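PDB 6GNE: probable starch synthase 4, chloroplastic/amyloplastic from Arabidopsis thaliana, which belongs to the plant starch synthase family and has the two-domain GT-B fold of glycosyltransferases, seen here with ADP and glycans bound. Local coordinates for residues I141-D146 and E492-S497; Q148-A153 and I170-H175; L155-Y160 and F222-T227. All blocks are in the same frame, centred on the assembly; numbering follows the deposited sequence.

Contact 1: I141-D146 and E492-S497; sequences IIHCHD and ELYTRS. With AC1 (4,6-dideoxy-4-{[(1S,4R,5S,6S)-4,5,6-trihydroxy-3-(hydroxymethyl)cyclohex-2-en-1-yl]amino}-alpha-D-glucopyranose), chain C.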
# COMPACT_ATOMS: atom_id res chain seq x y z
N ILE A 141 -7.81 15.03 -14.66
CA ILE A 141 -7.37 14.72 -13.28
C ILE A 141 -5.93 14.30 -13.31
O ILE A 141 -5.55 13.47 -14.10
CB ILE A 141 -8.14 13.54 -12.66
CG1 ILE A 141 -9.63 13.84 -12.51
CG2 ILE A 141 -7.54 13.12 -11.31
CD1 ILE A 141 -10.00 14.88 -11.45
N ILE A 142 -5.13 14.88 -12.43
CA ILE A 142 -3.80 14.37 -12.12
C ILE A 142 -3.88 13.95 -10.65
O ILE A 142 -4.21 14.77 -9.75
CB ILE A 142 -2.65 15.39 -12.40
CG1 ILE A 142 -2.58 15.70 -13.90
CG2 ILE A 142 -1.30 14.86 -11.95
CD1 ILE A 142 -1.77 16.94 -14.24
N HIS A 143 -3.62 12.66 -10.41
CA HIS A 143 -3.71 12.07 -9.09
C HIS A 143 -2.31 11.70 -8.63
O HIS A 143 -1.70 10.84 -9.21
CB HIS A 143 -4.63 10.85 -9.17
CG HIS A 143 -5.08 10.33 -7.84
ND1 HIS A 143 -6.20 9.56 -7.70
CD2 HIS A 143 -4.56 10.48 -6.59
CE1 HIS A 143 -6.34 9.22 -6.43
NE2 HIS A 143 -5.37 9.77 -5.74
N CYS A 144 -1.80 12.35 -7.60
CA CYS A 144 -0.48 12.02 -7.08
C CYS A 144 -0.52 11.29 -5.72
O CYS A 144 -1.52 11.35 -5.01
CB CYS A 144 0.41 13.27 -7.07
SG CYS A 144 -0.17 14.66 -6.06
N HIS A 145 0.55 10.57 -5.37
CA HIS A 145 0.59 9.66 -4.19
C HIS A 145 1.78 9.88 -3.25
O HIS A 145 2.94 9.78 -3.65
CB HIS A 145 0.57 8.23 -4.69
CG HIS A 145 -0.62 7.93 -5.53
ND1 HIS A 145 -1.76 7.34 -5.02
CD2 HIS A 145 -0.89 8.22 -6.83
CE1 HIS A 145 -2.66 7.23 -5.98
NE2 HIS A 145 -2.16 7.76 -7.09
N ASP A 146 1.48 10.22 -1.99
CA ASP A 146 2.48 10.28 -0.90
C ASP A 146 3.53 11.36 -1.10
O ASP A 146 3.49 12.09 -2.09
CB ASP A 146 3.08 8.88 -0.61
CG ASP A 146 2.27 8.09 0.37
OD1 ASP A 146 1.06 8.32 0.45
OD2 ASP A 146 2.80 7.24 1.11
N GLU A 492 -16.62 9.95 -8.25
CA GLU A 492 -17.54 11.04 -7.85
C GLU A 492 -16.80 12.27 -7.35
O GLU A 492 -17.26 13.38 -7.60
CB GLU A 492 -18.59 10.57 -6.81
CG GLU A 492 -19.67 9.63 -7.40
CD GLU A 492 -20.53 8.86 -6.36
OE1 GLU A 492 -20.20 8.84 -5.13
OE2 GLU A 492 -21.55 8.25 -6.79
N LEU A 493 -15.65 12.09 -6.68
CA LEU A 493 -14.79 13.21 -6.32
C LEU A 493 -14.18 13.88 -7.54
O LEU A 493 -14.15 15.10 -7.61
CB LEU A 493 -13.71 12.79 -5.33
CG LEU A 493 -14.17 12.35 -3.93
CD1 LEU A 493 -13.02 11.68 -3.19
CD2 LEU A 493 -14.81 13.46 -3.08
N TYR A 494 -13.71 13.07 -8.49
CA TYR A 494 -13.14 13.57 -9.75
C TYR A 494 -14.14 14.40 -10.56
O TYR A 494 -13.83 15.53 -10.96
CB TYR A 494 -12.68 12.43 -10.67
CG TYR A 494 -11.50 11.57 -10.24
CD1 TYR A 494 -10.69 11.90 -9.14
CD2 TYR A 494 -11.17 10.44 -10.97
CE1 TYR A 494 -9.62 11.10 -8.78
CE2 TYR A 494 -10.11 9.65 -10.62
CZ TYR A 494 -9.33 9.98 -9.53
OH TYR A 494 -8.27 9.18 -9.22
N THR A 495 -15.32 13.83 -10.82
CA THR A 495 -16.36 14.53 -11.60
C THR A 495 -16.84 15.80 -10.90
O THR A 495 -16.96 16.83 -11.55
CB THR A 495 -17.57 13.64 -11.93
OG1 THR A 495 -18.01 12.96 -10.75
CG2 THR A 495 -17.23 12.61 -13.00
N ARG A 496 -17.07 15.75 -9.59
CA ARG A 496 -17.56 16.91 -8.84
C ARG A 496 -16.55 18.04 -8.83
O ARG A 496 -16.95 19.21 -8.91
CB ARG A 496 -17.95 16.52 -7.41
CG ARG A 496 -18.64 17.58 -6.57
CD ARG A 496 -19.54 16.97 -5.47
NE ARG A 496 -18.78 16.30 -4.38
CZ ARG A 496 -18.83 15.00 -4.03
NH1 ARG A 496 -19.62 14.11 -4.65
NH2 ARG A 496 -18.06 14.59 -3.02
N SER A 497 -15.26 17.71 -8.79
CA SER A 497 -14.21 18.72 -8.89
C SER A 497 -14.07 19.34 -10.29
O SER A 497 -13.86 20.53 -10.42
CB SER A 497 -12.88 18.14 -8.45
OG SER A 497 -11.98 19.18 -8.15
C1 AC1 C . 5.86 3.76 1.45
O2 AC1 C . 4.79 5.94 1.55
C2 AC1 C . 4.53 4.53 1.46
C4A AC1 C . -1.73 1.18 3.41
C3 AC1 C . 3.60 4.03 2.57
O3 AC1 C . 2.37 4.75 2.45
C4 AC1 C . 3.39 2.51 2.43
N4A AC1 C . 2.45 1.93 3.40
C5 AC1 C . 4.78 1.89 2.53
O5 AC1 C . 5.59 2.36 1.45
C6 AC1 C . 4.78 0.38 2.41
C1B AC1 C . 1.02 2.28 3.49
C2B AC1 C . 0.32 1.77 4.78
O2B AC1 C . 1.23 1.24 5.76
C3B AC1 C . -0.79 0.75 4.53
O3B AC1 C . -1.58 0.71 5.71
O4 AC1 C . -2.68 0.13 3.18
C5B AC1 C . -0.99 1.54 2.16
C7B AC1 C . 0.28 1.98 2.21
C6B AC1 C . -1.69 1.48 0.83
O6B AC1 C . -2.78 2.40 0.79

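Contact 2: Q148-A153 and I170-H175; sequences QTAFVA and ICFTCH. With AC1 (4,6-dideoxy-4-{[(1S,4R,5S,6S)-4,5,6-trihydroxy-3-(hydroxymethyl)cyclohex-2-en-1-yl]amino}-alpha-D-glucopyranose), chain C; GLC (alpha-D-glucopyranose), chain B.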
# COMPACT_ATOMS: atom_id res chain seq x y z
N GLN A 148 6.58 11.55 -1.96
CA GLN A 148 7.46 11.53 -3.14
C GLN A 148 6.90 12.31 -4.35
O GLN A 148 7.65 12.97 -5.08
CB GLN A 148 7.79 10.10 -3.55
CG GLN A 148 8.69 9.35 -2.56
CD GLN A 148 7.92 8.59 -1.47
OE1 GLN A 148 6.75 8.88 -1.22
NE2 GLN A 148 8.58 7.61 -0.84
N THR A 149 5.59 12.27 -4.56
CA THR A 149 4.96 13.01 -5.64
C THR A 149 4.01 14.11 -5.14
O THR A 149 3.20 14.64 -5.92
CB THR A 149 4.21 12.06 -6.57
OG1 THR A 149 3.09 11.50 -5.89
CG2 THR A 149 5.14 10.98 -7.03
N ALA A 150 4.12 14.46 -3.86
CA ALA A 150 3.40 15.59 -3.30
C ALA A 150 3.81 16.90 -3.96
O ALA A 150 3.00 17.82 -4.06
CB ALA A 150 3.66 15.67 -1.81
N PHE A 151 5.05 16.96 -4.42
CA PHE A 151 5.58 18.13 -5.11
C PHE A 151 4.80 18.52 -6.35
O PHE A 151 4.88 19.66 -6.77
CB PHE A 151 7.05 17.93 -5.51
CG PHE A 151 7.95 17.48 -4.39
CD1 PHE A 151 8.48 18.41 -3.50
CD2 PHE A 151 8.28 16.15 -4.24
CE1 PHE A 151 9.31 18.01 -2.49
CE2 PHE A 151 9.09 15.73 -3.22
CZ PHE A 151 9.62 16.66 -2.34
N VAL A 152 4.09 17.57 -6.96
CA VAL A 152 3.29 17.83 -8.14
C VAL A 152 2.24 18.96 -7.95
O VAL A 152 2.07 19.80 -8.83
CB VAL A 152 2.61 16.54 -8.64
CG1 VAL A 152 1.53 16.82 -9.67
CG2 VAL A 152 3.62 15.59 -9.23
N ALA A 153 1.55 18.97 -6.80
CA ALA A 153 0.49 19.95 -6.55
C ALA A 153 0.95 21.42 -6.64
O ALA A 153 0.42 22.16 -7.44
CB ALA A 153 -0.22 19.68 -5.21
N ILE A 170 -6.22 18.55 -9.31
CA ILE A 170 -5.20 17.77 -8.61
C ILE A 170 -5.84 16.98 -7.47
O ILE A 170 -6.57 17.54 -6.64
CB ILE A 170 -4.04 18.65 -8.09
CG1 ILE A 170 -3.48 19.56 -9.21
CG2 ILE A 170 -2.92 17.80 -7.49
CD1 ILE A 170 -3.11 18.83 -10.47
N CYS A 171 -5.59 15.68 -7.46
CA CYS A 171 -5.96 14.81 -6.36
C CYS A 171 -4.68 14.33 -5.71
O CYS A 171 -3.70 13.96 -6.38
CB CYS A 171 -6.80 13.63 -6.86
SG CYS A 171 -7.46 12.51 -5.59
N PHE A 172 -4.67 14.36 -4.38
CA PHE A 172 -3.55 13.82 -3.59
C PHE A 172 -4.04 12.76 -2.62
O PHE A 172 -4.95 13.00 -1.85
CB PHE A 172 -2.86 14.94 -2.84
CG PHE A 172 -1.77 14.46 -1.94
CD1 PHE A 172 -0.64 13.90 -2.46
CD2 PHE A 172 -1.87 14.59 -0.57
CE1 PHE A 172 0.37 13.45 -1.65
CE2 PHE A 172 -0.86 14.17 0.26
CZ PHE A 172 0.27 13.59 -0.29
N THR A 173 -3.45 11.58 -2.67
CA THR A 173 -3.72 10.55 -1.68
C THR A 173 -2.46 10.41 -0.79
O THR A 173 -1.37 10.20 -1.32
CB THR A 173 -4.10 9.23 -2.36
OG1 THR A 173 -5.32 9.41 -3.08
CG2 THR A 173 -4.28 8.09 -1.33
N CYS A 174 -2.61 10.57 0.53
CA CYS A 174 -1.56 10.13 1.49
C CYS A 174 -1.94 8.78 2.07
O CYS A 174 -2.99 8.64 2.74
CB CYS A 174 -1.32 11.13 2.63
SG CYS A 174 0.18 10.73 3.57
N HIS A 175 -1.07 7.80 1.80
CA HIS A 175 -1.24 6.41 2.22
C HIS A 175 -0.61 6.12 3.62
O HIS A 175 -0.84 5.05 4.22
CB HIS A 175 -0.60 5.47 1.21
CG HIS A 175 -1.17 5.54 -0.16
ND1 HIS A 175 -1.87 4.49 -0.72
CD2 HIS A 175 -1.09 6.48 -1.13
CE1 HIS A 175 -2.23 4.80 -1.95
NE2 HIS A 175 -1.77 6.01 -2.21
C1 AC1 C . 5.86 3.76 1.45
O2 AC1 C . 4.79 5.94 1.55
C2 AC1 C . 4.53 4.53 1.46
C4A AC1 C . -1.73 1.18 3.41
C3 AC1 C . 3.60 4.03 2.57
O3 AC1 C . 2.37 4.75 2.45
C4 AC1 C . 3.39 2.51 2.43
N4A AC1 C . 2.45 1.93 3.40
C5 AC1 C . 4.78 1.89 2.53
O5 AC1 C . 5.59 2.36 1.45
C6 AC1 C . 4.78 0.38 2.41
C1B AC1 C . 1.02 2.28 3.49
C2B AC1 C . 0.32 1.77 4.78
O2B AC1 C . 1.23 1.24 5.76
C3B AC1 C . -0.79 0.75 4.53
O3B AC1 C . -1.58 0.71 5.71
O4 AC1 C . -2.68 0.13 3.18
C5B AC1 C . -0.99 1.54 2.16
C7B AC1 C . 0.28 1.98 2.21
C6B AC1 C . -1.69 1.48 0.83
O6B AC1 C . -2.78 2.40 0.79
C1 GLC B . 10.72 5.14 3.04
C2 GLC B . 9.86 5.96 2.08
C3 GLC B . 8.38 5.79 2.42
C4 GLC B . 8.03 4.31 2.34
C5 GLC B . 8.89 3.55 3.34
C6 GLC B . 8.65 2.05 3.24
O2 GLC B . 10.27 7.32 2.11
O3 GLC B . 7.55 6.52 1.52
O4 GLC B . 6.64 4.11 2.59
O5 GLC B . 10.28 3.79 3.07
O6 GLC B . 9.62 1.36 4.04

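Contact 3: L155-Y160 and F222-T227; sequences LYWDLY and FSNIVT. With GLC (alpha-D-glucopyranose), chain D; GLC (alpha-D-glucopyranose), chain E.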
# COMPACT_ATOMS: atom_id res chain seq x y z
N LEU A 155 3.90 22.51 -7.84
CA LEU A 155 4.49 22.62 -9.18
C LEU A 155 3.45 22.91 -10.25
O LEU A 155 3.61 23.86 -11.05
CB LEU A 155 5.30 21.37 -9.54
CG LEU A 155 6.69 21.28 -8.87
CD1 LEU A 155 7.32 19.92 -9.02
CD2 LEU A 155 7.62 22.34 -9.42
N TYR A 156 2.36 22.14 -10.25
CA TYR A 156 1.31 22.31 -11.25
C TYR A 156 0.75 23.73 -11.25
O TYR A 156 0.67 24.35 -12.30
CB TYR A 156 0.17 21.31 -11.03
CG TYR A 156 -0.93 21.41 -12.08
CD1 TYR A 156 -0.72 20.96 -13.36
CD2 TYR A 156 -2.16 21.97 -11.78
CE1 TYR A 156 -1.72 21.03 -14.32
CE2 TYR A 156 -3.18 22.05 -12.72
CZ TYR A 156 -2.96 21.58 -13.99
OH TYR A 156 -3.94 21.67 -14.94
N TRP A 157 0.39 24.23 -10.06
CA TRP A 157 -0.24 25.54 -9.95
C TRP A 157 0.73 26.70 -10.18
O TRP A 157 0.38 27.67 -10.83
CB TRP A 157 -0.98 25.67 -8.60
CG TRP A 157 -2.15 24.75 -8.53
CD1 TRP A 157 -2.32 23.74 -7.66
CD2 TRP A 157 -3.30 24.72 -9.40
NE1 TRP A 157 -3.50 23.07 -7.92
CE2 TRP A 157 -4.11 23.65 -8.99
CE3 TRP A 157 -3.72 25.52 -10.48
CZ2 TRP A 157 -5.33 23.35 -9.62
CZ3 TRP A 157 -4.93 25.21 -11.11
CH2 TRP A 157 -5.72 24.13 -10.66
N ASP A 158 1.95 26.58 -9.68
CA ASP A 158 2.94 27.65 -9.79
C ASP A 158 3.63 27.70 -11.15
O ASP A 158 3.87 28.78 -11.66
CB ASP A 158 3.92 27.57 -8.62
CG ASP A 158 3.28 27.96 -7.27
OD1 ASP A 158 2.03 28.16 -7.16
OD2 ASP A 158 4.05 28.05 -6.28
N LEU A 159 3.86 26.56 -11.79
CA LEU A 159 4.64 26.53 -13.05
C LEU A 159 4.00 25.93 -14.32
O LEU A 159 4.55 26.13 -15.42
CB LEU A 159 5.97 25.84 -12.78
CG LEU A 159 6.84 26.44 -11.67
CD1 LEU A 159 8.04 25.56 -11.34
CD2 LEU A 159 7.28 27.87 -11.99
N TYR A 160 2.87 25.23 -14.20
CA TYR A 160 2.31 24.52 -15.37
C TYR A 160 0.90 24.93 -15.82
O TYR A 160 0.63 24.89 -17.03
CB TYR A 160 2.39 23.01 -15.16
CG TYR A 160 3.80 22.50 -15.28
CD1 TYR A 160 4.69 22.62 -14.21
CD2 TYR A 160 4.27 21.92 -16.46
CE1 TYR A 160 5.99 22.18 -14.31
CE2 TYR A 160 5.58 21.45 -16.55
CZ TYR A 160 6.43 21.59 -15.47
OH TYR A 160 7.72 21.15 -15.55
N PHE A 222 -2.49 22.61 -1.74
CA PHE A 222 -2.60 22.88 -3.19
C PHE A 222 -3.48 21.93 -4.00
O PHE A 222 -3.70 22.17 -5.17
CB PHE A 222 -1.19 22.97 -3.80
CG PHE A 222 -0.47 24.23 -3.44
CD1 PHE A 222 -0.58 25.33 -4.27
CD2 PHE A 222 0.28 24.34 -2.27
CE1 PHE A 222 0.07 26.53 -3.96
CE2 PHE A 222 0.89 25.54 -1.94
CZ PHE A 222 0.79 26.63 -2.79
N SER A 223 -3.99 20.85 -3.42
CA SER A 223 -4.77 19.89 -4.18
C SER A 223 -6.23 20.23 -4.08
O SER A 223 -6.65 20.75 -3.08
CB SER A 223 -4.51 18.48 -3.67
OG SER A 223 -3.12 18.17 -3.79
N ASN A 224 -6.99 19.91 -5.11
CA ASN A 224 -8.44 20.11 -5.11
C ASN A 224 -9.19 19.00 -4.36
O ASN A 224 -10.34 19.20 -3.92
CB ASN A 224 -8.96 20.18 -6.55
CG ASN A 224 -8.29 21.27 -7.34
OD1 ASN A 224 -7.45 21.02 -8.24
ND2 ASN A 224 -8.60 22.48 -6.98
N ILE A 225 -8.55 17.82 -4.27
CA ILE A 225 -9.10 16.65 -3.60
C ILE A 225 -7.97 16.03 -2.79
O ILE A 225 -6.89 15.79 -3.33
CB ILE A 225 -9.63 15.57 -4.61
CG1 ILE A 225 -10.66 16.16 -5.59
CG2 ILE A 225 -10.27 14.40 -3.89
CD1 ILE A 225 -10.84 15.33 -6.85
N VAL A 226 -8.23 15.74 -1.51
CA VAL A 226 -7.24 15.06 -0.66
C VAL A 226 -7.87 13.85 -0.04
O VAL A 226 -8.88 13.99 0.66
CB VAL A 226 -6.71 15.97 0.47
CG1 VAL A 226 -5.58 15.26 1.22
CG2 VAL A 226 -6.29 17.37 -0.07
N THR A 227 -7.29 12.67 -0.25
CA THR A 227 -7.80 11.45 0.43
C THR A 227 -6.74 10.72 1.22
O THR A 227 -5.54 10.94 1.04
CB THR A 227 -8.47 10.43 -0.54
OG1 THR A 227 -7.49 9.60 -1.18
CG2 THR A 227 -9.32 11.14 -1.59
C1 GLC D . -7.43 27.01 -8.63
C2 GLC D . -7.49 26.00 -7.49
C3 GLC D . -6.67 26.48 -6.30
C4 GLC D . -5.28 26.92 -6.73
C5 GLC D . -5.30 27.91 -7.88
C6 GLC D . -3.88 28.28 -8.34
O1 GLC D . -8.18 28.18 -8.25
O2 GLC D . -8.86 25.82 -7.13
O3 GLC D . -6.51 25.46 -5.31
O4 GLC D . -4.69 27.59 -5.63
O5 GLC D . -6.07 27.34 -8.96
O6 GLC D . -3.57 29.65 -8.07
C1 GLC E . -3.71 26.84 -4.93
C2 GLC E . -4.20 26.53 -3.51
C3 GLC E . -4.24 27.79 -2.64
C4 GLC E . -2.85 28.43 -2.71
C5 GLC E . -2.63 28.87 -4.17
C6 GLC E . -1.38 29.71 -4.42
O2 GLC E . -5.48 25.91 -3.52
O3 GLC E . -4.61 27.49 -1.29
O4 GLC E . -2.67 29.47 -1.73
O5 GLC E . -2.55 27.67 -4.96
O6 GLC E . -0.90 29.57 -5.77

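Contact 1: I141-D146 and E492-S497
Tyr494 on helix 484-499 makes one polar and one apolar contact with strand 141-145. The polar contact is a hydrogen bond to His143. Tyr494 OH lies 2.6 Å from His143 ND1, close to the plane of the imidazole, and either partner could be the donor. The ring planes are almost perpendicular, at 88°, and the link is the bond between the hydroxyl and ND1. His143 holds its CG anti to the backbone N (chi1 -167°), which places ND1 within bonding distance of the tyrosine hydroxyl. His143 NE2 is bonded to Thr173 OG1, so both ring nitrogens are held and the ring's rotation is fixed.

The apolar contact is with Ile141. Its CG2 lies over one face of the Tyr494 ring, 4.0 Å from the centroid, as a CH-pi contact. Its CG1 is 3.7 Å from Tyr494 CG, and its CD1 is 3.7 Å from Tyr494 CB. Ile141 therefore lines the tyrosine from ring to CB.

At the far end of the strand segment, Asp146 OD2 accepts a hydrogen bond from O3 of AC1. Strand 141-145 runs parallel between strands 11-15 and 169-174. Tyr494 also packs on Val12 and His14 of strand 11-15 and on Leu39 of helix 27-41. The C-terminal helix thus lies against the N-terminal domain, as in many GT-B proteins.

Contact 2: Q148-A153 and I170-H175
This contact belongs to a beta-alpha-beta crossover of the Rossmann-like N-terminal domain, in which Ala150 and Ala153 of the helical connection meet Phe172 and Ile170 of the second strand. Helices 146-150 and 152-160 make the connection from strand 141-145 to the parallel strand 169-174. The packing is apolar and rests on two alanine methyls. Ala153 CB is 4.0 Å from Ile170 CG2, the branch of the isoleucine that lies anti to the backbone N. Ala150 CB is 4.0 Å from Phe172 CE1 and approaches the ring obliquely. The small alanines let the backbones come close, with the CA atoms of Ala153 and Ile170 6.4 Å apart.

Both segments also reach the bound glycan. Gln148 NE2 donates a nearly straight bond (161°) to O3 of the chain B glucose at 2.8 Å. Its side chain bends at chi2 (90°) on the way there. His175 ND1 donates to AC1 O6B at 2.7 Å, with the oxygen at the ring edge and near its plane. His175 NE2 is bonded to His145 ND1, which helps to fix the imidazole against the sugar.

Beyond the contact, Ala150 and Phe172 also touch Ala219 of helix 215-222, and Phe151 and Val152 touch Ser125 of helix 117-134. Strand 169-174 lies between strands 141-145 and 225-228.

Contact 3: L155-Y160 and F222-T227
Trp157 overlaps the chain D glucose with one face of its indole and turns an edge to Phe222 and Asn224. Its CG is anti to the carbonyl carbon (chi1 -67°), which lays the indole beside Phe222 O. The sugar ring oxygen O5 lies over that face, toward the rim, 3.2 Å from Trp157 CZ3. Tyr156 CD2 sits over the centre of the opposite face, so the indole is held between the tyrosine and the sugar. Trp157 NE1 donates to Phe222 O at 2.9 Å, but the angle of 122° makes the bond weak. Beside it, Trp157 CD1 packs 4.1 Å from Phe222 CB.

Asn224 OD1 comes to the indole edge, 3.4 Å from Trp157 CZ2, with the amide plane nearly perpendicular to the ring (86°). Its polar partner is the backbone N of Ile170. This bond orients the amide, leaving Asn224 ND2 to make a weak 3.4 Å bond to O2 of the chain D glucose. The chain E glucose meets the Phe222 ring obliquely, with its O5 3.0 Å from Phe222 CE1. Asp158 OD1 lies near O6 of this glucose.

The contact supplies four of the five residues of a glycan site; Ile221 is the fifth. Its polar bonds, both across the segments and to the sugar, are weak. Retention of the glycan probably depends largely on the Trp157 face, with an oblique contact to Phe222.

In the fold
All three contacts reach one sheet of the N-terminal domain. Contacts 1 and 2 are buried and meet through neighbouring strands 141-145 and 169-174, while contact 3 is only partly buried. Contacts 2 and 3 share helix 152-160, and strand 169-174 pairs with strand 225-228 between them. Helix 484-499 of contact 1 also packs on Asn224 and Ile225 of contact 3. The chemistry follows position. Contact 1 combines a histidine-tyrosine bond with CH-pi packing, and contact 2 is purely apolar between its segments. Both extend to AC1 beyond the C-terminal ends of their strands. Contact 3 is aromatic and weakly polar, and holds a separate glycan.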